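Side-chain contacts in short chain dehydrogenase (A0QTM2 homolog) (Mycobacterium thermoresistibile, PDB 3SC4), which probably catalyses NAD(P)-dependent oxidation or reduction of a substrate not yet identified, as a Rossmann-fold member of the short-chain dehydrogenase/reductase family: residues Arg126-Val131 with Thr174-Gly179; Ser134-Met139 with Ala187-Asn192; Gly179-Leu184 with Ser237-Thr242; Lys159-Thr164 with Ala169-Thr174; His146-Ser151 with Asp226-Val231. One frame throughout, in Å; residues are numbered along the deposited sequence.

Contacts 2, 3 and 5 gather around strands 146-149, 190-195 and 242-244 of a parallel seven-stranded sheet; contact 1 lies between two flanking helices, and contact 4 at the N-terminal part of helix 164-183. Helix 114-135 enters contacts 1 and 2, and helix 164-183 runs through contacts 1, 3 and 4. All but contact 5 touch the second subunit. The centre of contact 5 lies about 7 Å from the centre of the chain, on the other face of the sheet. Centres of contacts 2 and 3 are about 10 Å apart, those of 2 and 4 about 25 Å. Contacts 1, 2 and 5 interleave along the chain, linking the helix pair, which also lies at the subunit interface, to the sheet of a Rossmann fold.

Contact 1. Residues Arg126-Val131 with Thr174-Gly179; sequences RGTYAV and TLCALG
Cys176 lodges its sulfur against helix 114-135 between Thr128 and Tyr129, and this one atom carries the contact between 126-131 and 174-179. Its apolar touches come first. SG lies 3.9 Å from Tyr129 CA and 4.1 Å from Thr128 CG2, so the thiol rests on the backbone of one residue and on the methyl of its neighbour. With SG anti to the backbone N (chi1 -173°), the thiol points toward helix 114-135, the nearest CA atoms of the two segments, Tyr129 CA and Cys176 CA, being 6.6 Å apart.

A sulfur-aromatic contact is added to this. SG stands 5.5 Å from the centroid of the Tyr129 ring, near the ring plane and 77° off the normal, and it meets the edge at CD1 (4.2 Å). Phe117 of the second subunit stacks with the tyrosine.

Polar groups of these side chains turn to other partners. Thr128 OG1 bonds to Gln124 O within its own helix, and Tyr129 OH reaches Val112 O of the second subunit. In this family the two helices usually build a dimer interface, as they do here. The chemistry implies a small contact held by van der Waals packing and a sulfur at a ring edge, with no direct polar bond between the segments; the stack and the bond from OH, both to the second subunit, probably help hold the ring.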
# COMPACT_ATOMS: atom_id res chain seq x y z
N ARG B 126 3.23 4.83 6.00
CA ARG B 126 3.86 4.66 7.29
C ARG B 126 3.33 5.69 8.29
O ARG B 126 3.00 5.35 9.43
CB ARG B 126 5.37 4.77 7.14
CG ARG B 126 6.13 4.36 8.38
CD ARG B 126 7.63 4.38 8.15
NE ARG B 126 8.43 4.03 9.33
CZ ARG B 126 8.93 4.89 10.21
NH1 ARG B 126 8.67 6.19 10.10
NH2 ARG B 126 9.69 4.46 11.23
N GLY B 127 3.24 6.94 7.87
CA GLY B 127 2.75 8.00 8.73
C GLY B 127 1.33 7.78 9.24
O GLY B 127 1.05 7.97 10.44
N THR B 128 0.42 7.38 8.35
CA THR B 128 -0.95 7.13 8.78
C THR B 128 -0.99 5.99 9.79
O THR B 128 -1.77 6.03 10.75
CB THR B 128 -1.87 6.83 7.59
OG1 THR B 128 -1.94 8.01 6.77
CG2 THR B 128 -3.28 6.41 8.05
N TYR B 129 -0.13 4.99 9.57
CA TYR B 129 -0.01 3.86 10.48
C TYR B 129 0.50 4.34 11.86
O TYR B 129 -0.14 4.10 12.88
CB TYR B 129 0.92 2.81 9.87
CG TYR B 129 1.04 1.53 10.67
CD1 TYR B 129 0.13 0.50 10.51
CD2 TYR B 129 2.06 1.35 11.59
CE1 TYR B 129 0.24 -0.67 11.23
CE2 TYR B 129 2.16 0.18 12.34
CZ TYR B 129 1.24 -0.82 12.14
OH TYR B 129 1.31 -1.98 12.85
N ALA B 130 1.63 5.03 11.87
CA ALA B 130 2.26 5.47 13.14
C ALA B 130 1.35 6.42 13.95
O ALA B 130 1.13 6.24 15.14
CB ALA B 130 3.62 6.12 12.86
N VAL B 131 0.82 7.43 13.27
CA VAL B 131 -0.09 8.37 13.93
C VAL B 131 -1.32 7.64 14.49
O VAL B 131 -1.68 7.87 15.65
CB VAL B 131 -0.52 9.49 12.95
CG1 VAL B 131 -1.78 10.19 13.43
CG2 VAL B 131 0.62 10.49 12.76
N THR B 174 -5.60 4.45 2.54
CA THR B 174 -6.97 3.93 2.61
C THR B 174 -6.98 2.51 3.19
O THR B 174 -7.73 2.20 4.12
CB THR B 174 -7.63 4.02 1.22
OG1 THR B 174 -7.84 5.42 0.88
CG2 THR B 174 -8.96 3.22 1.17
N LEU B 175 -6.10 1.65 2.72
CA LEU B 175 -6.05 0.28 3.26
C LEU B 175 -5.76 0.25 4.77
O LEU B 175 -6.32 -0.56 5.52
CB LEU B 175 -5.03 -0.56 2.50
CG LEU B 175 -5.45 -0.95 1.08
CD1 LEU B 175 -4.29 -1.63 0.37
CD2 LEU B 175 -6.68 -1.86 1.14
N CYS B 176 -4.90 1.16 5.21
CA CYS B 176 -4.65 1.27 6.63
C CYS B 176 -5.96 1.59 7.36
O CYS B 176 -6.31 0.94 8.36
CB CYS B 176 -3.61 2.33 6.89
SG CYS B 176 -3.09 2.40 8.59
N ALA B 177 -6.69 2.56 6.84
CA ALA B 177 -7.88 3.04 7.47
C ALA B 177 -8.95 1.96 7.52
O ALA B 177 -9.67 1.85 8.53
CB ALA B 177 -8.41 4.25 6.73
N LEU B 178 -9.08 1.21 6.43
CA LEU B 178 -10.06 0.13 6.37
C LEU B 178 -9.67 -1.06 7.23
O LEU B 178 -10.51 -1.74 7.80
CB LEU B 178 -10.27 -0.33 4.93
CG LEU B 178 -10.79 0.74 3.97
CD1 LEU B 178 -10.98 0.17 2.56
CD2 LEU B 178 -12.12 1.31 4.48
N GLY B 179 -8.39 -1.34 7.32
CA GLY B 179 -7.94 -2.41 8.19
C GLY B 179 -8.21 -2.07 9.65
O GLY B 179 -8.78 -2.87 10.38

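Contact 2. Residues Ser134-Met139 with Ala187-Asn192; sequences SCIPHM and AGIASN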
# COMPACT_ATOMS: atom_id res chain seq x y z
N SER B 134 -0.50 5.28 17.41
CA SER B 134 -0.12 5.97 18.62
C SER B 134 -1.35 6.61 19.28
O SER B 134 -1.43 6.67 20.51
CB SER B 134 0.98 6.98 18.33
OG SER B 134 1.25 7.74 19.47
N CYS B 135 -2.31 7.06 18.47
CA CYS B 135 -3.55 7.63 18.99
C CYS B 135 -4.50 6.60 19.63
O CYS B 135 -5.17 6.90 20.62
CB CYS B 135 -4.30 8.38 17.88
SG CYS B 135 -3.64 10.05 17.49
N ILE B 136 -4.54 5.39 19.07
CA ILE B 136 -5.58 4.42 19.41
C ILE B 136 -5.80 4.18 20.92
O ILE B 136 -6.95 4.23 21.36
CB ILE B 136 -5.40 3.10 18.65
CG1 ILE B 136 -5.94 3.27 17.22
CG2 ILE B 136 -6.12 1.93 19.39
CD1 ILE B 136 -5.42 2.28 16.21
N PRO B 137 -4.74 3.96 21.70
CA PRO B 137 -4.94 3.73 23.14
C PRO B 137 -5.64 4.88 23.89
O PRO B 137 -6.37 4.66 24.87
CB PRO B 137 -3.52 3.51 23.70
CG PRO B 137 -2.61 3.37 22.50
CD PRO B 137 -3.31 4.08 21.36
N HIS B 138 -5.42 6.10 23.41
CA HIS B 138 -5.96 7.27 24.08
C HIS B 138 -7.37 7.59 23.59
O HIS B 138 -7.98 8.54 24.06
CB HIS B 138 -5.02 8.44 23.90
CG HIS B 138 -3.62 8.15 24.34
ND1 HIS B 138 -3.27 8.07 25.68
CD2 HIS B 138 -2.50 7.89 23.64
CE1 HIS B 138 -1.98 7.79 25.76
NE2 HIS B 138 -1.49 7.67 24.54
N MET B 139 -7.91 6.76 22.69
CA MET B 139 -9.24 6.96 22.14
C MET B 139 -10.25 5.94 22.66
O MET B 139 -11.44 6.18 22.60
CB MET B 139 -9.20 6.88 20.60
CG MET B 139 -8.21 7.82 19.93
SD MET B 139 -8.18 7.58 18.14
CE MET B 139 -9.62 8.51 17.59
N ALA B 187 -13.45 -2.45 19.86
CA ALA B 187 -13.13 -1.32 20.75
C ALA B 187 -14.05 -0.12 20.48
O ALA B 187 -14.11 0.81 21.26
CB ALA B 187 -11.65 -0.93 20.61
N GLY B 188 -14.77 -0.13 19.36
CA GLY B 188 -15.69 0.97 19.03
C GLY B 188 -15.06 2.27 18.54
O GLY B 188 -15.60 3.35 18.76
N ILE B 189 -13.92 2.19 17.85
CA ILE B 189 -13.34 3.37 17.20
C ILE B 189 -13.67 3.33 15.72
O ILE B 189 -13.31 2.38 15.03
CB ILE B 189 -11.81 3.45 17.36
CG1 ILE B 189 -11.41 3.49 18.84
CG2 ILE B 189 -11.27 4.69 16.64
CD1 ILE B 189 -10.00 2.99 19.07
N ALA B 190 -14.35 4.37 15.23
CA ALA B 190 -14.65 4.49 13.81
C ALA B 190 -13.36 4.75 13.08
O ALA B 190 -12.50 5.43 13.63
CB ALA B 190 -15.63 5.62 13.56
N SER B 191 -13.22 4.19 11.88
CA SER B 191 -12.16 4.58 10.95
C SER B 191 -12.72 4.62 9.54
O SER B 191 -13.16 3.59 9.01
CB SER B 191 -10.98 3.60 11.00
OG SER B 191 -9.90 4.05 10.19
N ASN B 192 -12.68 5.79 8.94
CA ASN B 192 -13.23 6.00 7.60
C ASN B 192 -12.23 6.77 6.74
O ASN B 192 -11.30 7.39 7.25
CB ASN B 192 -14.55 6.80 7.68
CG ASN B 192 -15.67 6.05 8.39
OD1 ASN B 192 -16.21 5.08 7.85
ND2 ASN B 192 -16.00 6.48 9.60
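Ile189 is the residue of 187-192 that meets the C-terminal region of helix 114-135, and it does so with its outermost carbon. The chain reaches it through the turn at Ala187 and Gly188, the latter with positive phi, which brings Ile189 round to face Ile136 and Met139. CG1 of Ile189 lies beside its own backbone N (chi1 -59°), and from there the ethyl arm extends so that CD1 makes the touch. CD1 lies 4.0 Å from Ile136 CG2, the two side chains meeting at a slant, and equally 4.0 Å from Ile136 O. That oxygen already accepts a backbone bond from Met139 N (3.0 Å), three residues on, so the methyl lies against a carbonyl whose polarity is at least partly met. At that same residue, Met139 CB stands 4.3 Å from Ile189 CD1. Leu184 and Ile147 also pack against Ile189 and Ile136, extending the apolar cluster.

At Ala190 the strand begins, and its CB turns away from residues 134-139. Beyond it the side chains of the segment are polar: Ser191 OG bonds to Ala177 O of helix 164-183, while Asn192 uses both ends of its amide, ND2 giving to Tyr238 O and OD1 accepting from Asn241 N, which ties the strand to the loop 237-242. The chemistry therefore changes along the segment: Ile189 packs apolar against the residues around the end of helix 114-135, just before strand 190-195, and polar bonds take over within the strand.

Contact 3. Residues Gly179-Leu184 with Ser237-Thr242; sequences GIAEEL and SYTGNT
Thr239 OG1 takes part in two hydrogen bonds: it accepts from Ser191 N of the neighbouring strand 190-195 and donates to a water 2.7 Å away. That water in turn donates to Ala181 O (2.6 Å), so a single solvent molecule links the loop 237-242 to the last turn of helix 164-183. The hydroxyl is placed for both bonds by its torsion, chi1 -166°, which keeps OG1 on the carbonyl-carbon side of the residue and anti to N.

Direct contact depends on the methyl of Ala181. Its CB points at the loop and lies 3.5 Å from Thr239 OG1 and also 3.5 Å from Gly240 N. The backbones come close at this point, Ala181 CA to Gly240 CA measuring 5.1 Å. Gly240, with positive phi (71°), turns the loop here, and its N bonds to Ser191 O, so this N-H is spent on the strand. Glu182 OE2 forms a salt bridge with Arg185, just beyond the helix.

A small methyl and a bridging water thus let the helix end lie close against the approach to strand 242-244, with the threonine hydroxyl satisfied as both donor and acceptor.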
# COMPACT_ATOMS: atom_id res chain seq x y z
N GLY B 179 -8.39 -1.34 7.32
CA GLY B 179 -7.94 -2.41 8.19
C GLY B 179 -8.21 -2.07 9.65
O GLY B 179 -8.78 -2.87 10.38
N ILE B 180 -7.79 -0.87 10.05
CA ILE B 180 -8.08 -0.36 11.37
C ILE B 180 -9.57 -0.43 11.69
O ILE B 180 -9.93 -0.73 12.80
CB ILE B 180 -7.67 1.11 11.51
CG1 ILE B 180 -6.17 1.28 11.54
CG2 ILE B 180 -8.22 1.69 12.80
CD1 ILE B 180 -5.79 2.76 11.50
N ALA B 181 -10.43 -0.14 10.72
CA ALA B 181 -11.87 -0.19 10.99
C ALA B 181 -12.24 -1.59 11.47
O ALA B 181 -12.97 -1.72 12.46
CB ALA B 181 -12.69 0.21 9.77
N GLU B 182 -11.71 -2.63 10.82
CA GLU B 182 -11.97 -4.00 11.27
C GLU B 182 -11.34 -4.33 12.62
O GLU B 182 -12.01 -4.95 13.49
CB GLU B 182 -11.56 -5.04 10.22
CG GLU B 182 -12.32 -4.91 8.89
CD GLU B 182 -13.83 -4.75 9.10
OE1 GLU B 182 -14.42 -5.64 9.76
OE2 GLU B 182 -14.42 -3.73 8.63
N GLU B 183 -10.08 -3.93 12.81
CA GLU B 183 -9.32 -4.35 14.00
C GLU B 183 -9.76 -3.61 15.26
O GLU B 183 -9.58 -4.14 16.36
CB GLU B 183 -7.81 -4.21 13.77
CG GLU B 183 -7.27 -5.19 12.73
CD GLU B 183 -5.78 -5.11 12.50
OE1 GLU B 183 -5.15 -4.04 12.74
OE2 GLU B 183 -5.23 -6.13 12.07
N LEU B 184 -10.38 -2.44 15.10
CA LEU B 184 -10.87 -1.67 16.23
C LEU B 184 -12.40 -1.65 16.36
O LEU B 184 -12.97 -0.93 17.19
CB LEU B 184 -10.31 -0.26 16.14
CG LEU B 184 -8.89 -0.04 16.69
CD1 LEU B 184 -7.90 -1.09 16.30
CD2 LEU B 184 -8.42 1.32 16.19
N SER B 237 -20.20 3.35 15.09
CA SER B 237 -20.60 2.23 14.24
C SER B 237 -20.51 2.58 12.73
O SER B 237 -20.49 1.70 11.87
CB SER B 237 -22.03 1.80 14.61
OG SER B 237 -22.94 2.88 14.50
N TYR B 238 -20.49 3.86 12.41
CA TYR B 238 -20.33 4.30 11.00
C TYR B 238 -18.84 4.23 10.64
O TYR B 238 -18.11 5.17 10.86
CB TYR B 238 -20.85 5.71 10.88
CG TYR B 238 -20.85 6.33 9.52
CD1 TYR B 238 -21.91 6.09 8.62
CD2 TYR B 238 -19.85 7.22 9.14
CE1 TYR B 238 -21.94 6.71 7.37
CE2 TYR B 238 -19.88 7.84 7.90
CZ TYR B 238 -20.92 7.59 7.02
OH TYR B 238 -20.94 8.20 5.80
N THR B 239 -18.42 3.09 10.12
CA THR B 239 -17.01 2.72 10.07
C THR B 239 -16.73 1.85 8.85
O THR B 239 -17.63 1.24 8.26
CB THR B 239 -16.63 1.95 11.35
OG1 THR B 239 -15.21 1.87 11.48
CG2 THR B 239 -17.25 0.54 11.36
N GLY B 240 -15.47 1.83 8.44
CA GLY B 240 -15.06 1.06 7.27
C GLY B 240 -15.52 1.59 5.93
O GLY B 240 -15.58 0.83 4.97
N ASN B 241 -15.86 2.88 5.86
CA ASN B 241 -16.41 3.48 4.64
C ASN B 241 -15.37 4.29 3.90
O ASN B 241 -14.60 5.04 4.53
CB ASN B 241 -17.55 4.42 4.97
CG ASN B 241 -18.69 3.73 5.65
OD1 ASN B 241 -18.94 3.94 6.84
ND2 ASN B 241 -19.42 2.94 4.89
N THR B 242 -15.36 4.17 2.58
CA THR B 242 -14.48 5.00 1.75
C THR B 242 -15.39 6.06 1.12
O THR B 242 -16.03 5.81 0.10
CB THR B 242 -13.67 4.18 0.69
OG1 THR B 242 -14.54 3.51 -0.24
CG2 THR B 242 -12.78 3.16 1.33
O HOH W 1 -14.11 0.43 13.50

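Contact 4. Residues Lys159-Thr164 with Ala169-Thr174; sequences KWLRPT and AKYGMT
Tyr171 reaches from helix 164-183 into the loop at Trp160 and Leu161, and the close packing is all on this side chain. Its hydroxyl stops 3.7 Å from Trp160 CB and 3.6 Å from Trp160 O; neither is a hydrogen bond, since OH bonds to Arg155 O, while Trp160 O accepts from Trp273 NE1. Further back along the ring, CE2 meets Leu161 CD2 at 4.1 Å, the leucine side chain crossing the tyrosine at about a right angle. Tyr171 CG stands beside its backbone N (chi1 -80°), and this sends the ring out from the helix to reach both loop residues. Trp273 meets the same ring with planes at about 50°.

The loop follows strand 146-149 and ends at helix 164-183, the helix that in short-chain dehydrogenases usually carries the Tyr-X-X-X-Lys sequence. Lys170, one residue before Tyr171, fits the lysine of that sequence. Leu161 is the centre of an inverse gamma turn, and the cis peptide before Pro163 then brings the chain round to the N-cap of the helix, which Pro163 itself occupies.

The outer side is much looser. Trp160 aims its CB at Tyr171, yet its indole leads away from the helix, with Lys159 CG 3.8 Å above one face of the Trp160 ring, offset toward the rim. Lys159 and Arg162 are exposed to solvent. Between these extremes lies the second subunit, whose Leu175 packs on Tyr171 and Leu178 on Leu161, and whose Glu183 accepts a bond from Thr164 N.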
# COMPACT_ATOMS: atom_id res chain seq x y z
N LYS B 159 -7.43 2.05 -15.49
CA LYS B 159 -7.22 3.49 -15.63
C LYS B 159 -6.82 4.12 -14.30
O LYS B 159 -6.10 5.11 -14.28
CB LYS B 159 -8.44 4.21 -16.24
CG LYS B 159 -9.79 3.99 -15.53
CD LYS B 159 -10.85 5.04 -15.97
CE LYS B 159 -12.28 4.45 -16.06
NZ LYS B 159 -13.26 5.31 -16.87
N TRP B 160 -7.26 3.54 -13.19
CA TRP B 160 -7.03 4.12 -11.87
C TRP B 160 -5.73 3.69 -11.21
O TRP B 160 -5.39 4.20 -10.16
CB TRP B 160 -8.15 3.76 -10.94
CG TRP B 160 -9.49 4.14 -11.42
CD1 TRP B 160 -10.53 3.30 -11.64
CD2 TRP B 160 -9.95 5.46 -11.72
NE1 TRP B 160 -11.63 4.01 -12.06
CE2 TRP B 160 -11.30 5.33 -12.13
CE3 TRP B 160 -9.37 6.72 -11.70
CZ2 TRP B 160 -12.08 6.43 -12.53
CZ3 TRP B 160 -10.15 7.83 -12.10
CH2 TRP B 160 -11.49 7.67 -12.50
N LEU B 161 -5.01 2.74 -11.80
CA LEU B 161 -3.84 2.16 -11.18
C LEU B 161 -2.57 2.91 -11.60
O LEU B 161 -1.57 2.33 -11.88
CB LEU B 161 -3.75 0.66 -11.48
CG LEU B 161 -4.90 -0.14 -10.86
CD1 LEU B 161 -4.92 -1.61 -11.31
CD2 LEU B 161 -4.87 -0.05 -9.35
N ARG B 162 -2.62 4.22 -11.52
CA ARG B 162 -1.69 5.09 -12.20
C ARG B 162 -1.88 6.47 -11.55
O ARG B 162 -3.01 6.81 -11.17
CB ARG B 162 -2.14 5.21 -13.64
CG ARG B 162 -1.05 5.16 -14.66
CD ARG B 162 -1.63 5.06 -16.10
NE ARG B 162 -0.56 5.20 -17.07
CZ ARG B 162 -0.69 5.09 -18.39
NH1 ARG B 162 -1.86 4.81 -18.94
NH2 ARG B 162 0.37 5.26 -19.17
N PRO B 163 -0.81 7.24 -11.34
CA PRO B 163 0.58 6.84 -11.48
C PRO B 163 0.96 6.07 -10.25
O PRO B 163 0.44 6.31 -9.19
CB PRO B 163 1.33 8.17 -11.58
CG PRO B 163 0.47 9.14 -10.90
CD PRO B 163 -0.95 8.66 -10.97
N THR B 164 1.89 5.15 -10.41
CA THR B 164 2.11 4.07 -9.45
C THR B 164 2.58 4.50 -8.06
O THR B 164 1.98 4.15 -7.07
CB THR B 164 3.06 3.04 -10.07
OG1 THR B 164 2.43 2.52 -11.24
CG2 THR B 164 3.36 1.94 -9.09
N ALA B 169 0.79 5.02 -2.45
CA ALA B 169 0.79 5.75 -1.21
C ALA B 169 -0.65 6.05 -0.81
O ALA B 169 -1.04 5.78 0.33
CB ALA B 169 1.63 7.03 -1.32
N LYS B 170 -1.45 6.58 -1.73
CA LYS B 170 -2.81 6.96 -1.36
C LYS B 170 -3.65 5.73 -1.07
O LYS B 170 -4.39 5.73 -0.10
CB LYS B 170 -3.51 7.84 -2.41
CG LYS B 170 -2.89 9.23 -2.65
CD LYS B 170 -2.60 10.04 -1.38
CE LYS B 170 -3.86 10.44 -0.61
NZ LYS B 170 -3.53 11.49 0.45
N TYR B 171 -3.58 4.69 -1.89
CA TYR B 171 -4.32 3.47 -1.60
C TYR B 171 -3.85 2.82 -0.29
O TYR B 171 -4.64 2.24 0.47
CB TYR B 171 -4.19 2.47 -2.76
CG TYR B 171 -5.09 2.72 -3.97
CD1 TYR B 171 -5.69 3.94 -4.21
CD2 TYR B 171 -5.29 1.72 -4.90
CE1 TYR B 171 -6.49 4.14 -5.36
CE2 TYR B 171 -6.07 1.91 -6.01
CZ TYR B 171 -6.67 3.12 -6.24
OH TYR B 171 -7.45 3.28 -7.37
N GLY B 172 -2.54 2.89 -0.04
CA GLY B 172 -1.96 2.39 1.21
C GLY B 172 -2.56 3.03 2.44
O GLY B 172 -2.87 2.34 3.41
N MET B 173 -2.77 4.36 2.38
CA MET B 173 -3.48 5.12 3.45
C MET B 173 -4.88 4.58 3.63
O MET B 173 -5.31 4.34 4.74
CB MET B 173 -3.61 6.61 3.13
CG MET B 173 -2.51 7.46 3.51
SD MET B 173 -2.80 9.19 3.09
CE MET B 173 -3.58 9.91 4.53
N THR B 174 -5.60 4.45 2.54
CA THR B 174 -6.97 3.93 2.61
C THR B 174 -6.98 2.51 3.19
O THR B 174 -7.73 2.20 4.12
CB THR B 174 -7.63 4.02 1.22
OG1 THR B 174 -7.84 5.42 0.88
CG2 THR B 174 -8.96 3.22 1.17

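Contact 5. Residues His146-Ser151 with Asp226-Val231; sequences HILTLS and DAAYVV
Leu148 reaches from the sheet into helix 222-232 and touches both Ala228 and Val231. Its CB points at the helix, and CG, turned away from the backbone N (chi1 -171°), carries the branch point outward so that the two methyls divide between neighbouring turns. CD1 goes to Val231, 3.8 Å from its CG1, the side chains meeting at an angle. CD2 takes the other direction and rests on Ala228, 3.9 Å from CB and 4.0 Å from CA, using the small residue as a shallow seat. The fork thus straddles residues three apart on one face of the helix.

Two residues earlier, His146 adds a different touch. The carbonyl O of Val231 lies over one face of its imidazole, nearest to CE1 (3.1 Å), a close approach to be read with caution at this resolution. The ring's NE2 is also nearby, but its angle to that oxygen is poor; it bonds to Lys234 O just past the helix, which probably helps hold the imidazole's rotation. Ala190 and Asn192 of the adjacent strand pack against the same ring.

Alternation along the strand assigns its sides: His146 and Leu148 face helix 222-232, while Ile147 and Thr149 face helix 164-183. Strand 146-149 and the helix segment run nearly antiparallel, at 152°, with axes 10.3 Å apart at their nearest. Such a central parallel strand, covered by helices on both faces, is the three-layer alpha/beta/alpha packing of the Rossmann fold, in which helix 222-232 lies on the crossover between strands 190-195 and 242-244.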
# COMPACT_ATOMS: atom_id res chain seq x y z
N HIS B 146 -13.28 8.72 16.52
CA HIS B 146 -13.20 8.60 15.07
C HIS B 146 -11.79 8.75 14.57
O HIS B 146 -11.12 9.72 14.91
CB HIS B 146 -14.02 9.72 14.40
CG HIS B 146 -15.42 9.32 14.08
ND1 HIS B 146 -15.77 8.82 12.85
CD2 HIS B 146 -16.54 9.31 14.84
CE1 HIS B 146 -17.06 8.54 12.85
NE2 HIS B 146 -17.55 8.82 14.05
N ILE B 147 -11.36 7.82 13.73
CA ILE B 147 -10.19 8.08 12.91
C ILE B 147 -10.67 8.40 11.50
O ILE B 147 -11.50 7.69 10.97
CB ILE B 147 -9.26 6.90 12.85
CG1 ILE B 147 -8.89 6.45 14.27
CG2 ILE B 147 -8.04 7.30 12.02
CD1 ILE B 147 -8.00 5.18 14.39
N LEU B 148 -10.15 9.46 10.91
CA LEU B 148 -10.57 9.87 9.57
C LEU B 148 -9.33 10.15 8.75
O LEU B 148 -8.46 10.94 9.17
CB LEU B 148 -11.42 11.13 9.64
CG LEU B 148 -12.10 11.55 8.34
CD1 LEU B 148 -13.16 10.56 7.93
CD2 LEU B 148 -12.72 12.93 8.52
N THR B 149 -9.26 9.52 7.58
CA THR B 149 -8.05 9.49 6.79
C THR B 149 -8.39 10.04 5.43
O THR B 149 -9.39 9.70 4.85
CB THR B 149 -7.48 8.04 6.73
OG1 THR B 149 -7.12 7.64 8.05
CG2 THR B 149 -6.26 7.96 5.87
N LEU B 150 -7.56 10.95 4.97
CA LEU B 150 -7.87 11.76 3.80
C LEU B 150 -7.25 11.09 2.58
O LEU B 150 -6.10 11.40 2.18
CB LEU B 150 -7.40 13.20 4.02
CG LEU B 150 -8.43 14.10 4.74
CD1 LEU B 150 -9.29 13.40 5.81
CD2 LEU B 150 -7.82 15.37 5.29
N SER B 151 -8.02 10.14 2.02
CA SER B 151 -7.52 9.25 0.98
C SER B 151 -8.70 8.69 0.22
O SER B 151 -9.82 8.81 0.68
CB SER B 151 -6.69 8.14 1.61
OG SER B 151 -7.52 7.34 2.42
N ASP B 226 -16.63 20.71 5.92
CA ASP B 226 -18.04 20.39 6.19
C ASP B 226 -18.31 18.89 6.09
O ASP B 226 -19.03 18.35 6.92
CB ASP B 226 -18.99 21.16 5.26
CG ASP B 226 -19.11 22.64 5.63
OD1 ASP B 226 -18.57 23.06 6.67
OD2 ASP B 226 -19.76 23.39 4.86
N ALA B 227 -17.74 18.21 5.10
CA ALA B 227 -17.97 16.75 4.99
C ALA B 227 -17.35 16.04 6.21
O ALA B 227 -17.99 15.19 6.83
CB ALA B 227 -17.44 16.17 3.66
N ALA B 228 -16.13 16.42 6.58
CA ALA B 228 -15.45 15.81 7.73
C ALA B 228 -16.31 15.93 8.98
O ALA B 228 -16.49 14.96 9.72
CB ALA B 228 -14.08 16.49 7.95
N TYR B 229 -16.86 17.13 9.17
CA TYR B 229 -17.66 17.46 10.33
C TYR B 229 -18.84 16.51 10.43
O TYR B 229 -19.12 15.96 11.48
CB TYR B 229 -18.12 18.92 10.24
CG TYR B 229 -18.85 19.40 11.49
CD1 TYR B 229 -18.13 19.81 12.62
CD2 TYR B 229 -20.25 19.44 11.53
CE1 TYR B 229 -18.79 20.25 13.77
CE2 TYR B 229 -20.93 19.87 12.67
CZ TYR B 229 -20.20 20.27 13.79
OH TYR B 229 -20.89 20.71 14.89
N VAL B 230 -19.53 16.31 9.32
CA VAL B 230 -20.65 15.37 9.29
C VAL B 230 -20.20 13.98 9.74
O VAL B 230 -20.85 13.37 10.59
CB VAL B 230 -21.27 15.30 7.89
CG1 VAL B 230 -22.28 14.14 7.81
CG2 VAL B 230 -21.89 16.68 7.50
N VAL B 231 -19.08 13.51 9.21
CA VAL B 231 -18.58 12.17 9.51
C VAL B 231 -18.16 12.04 10.97
O VAL B 231 -18.47 11.03 11.62
CB VAL B 231 -17.41 11.75 8.56
CG1 VAL B 231 -16.78 10.43 9.01
CG2 VAL B 231 -17.91 11.62 7.15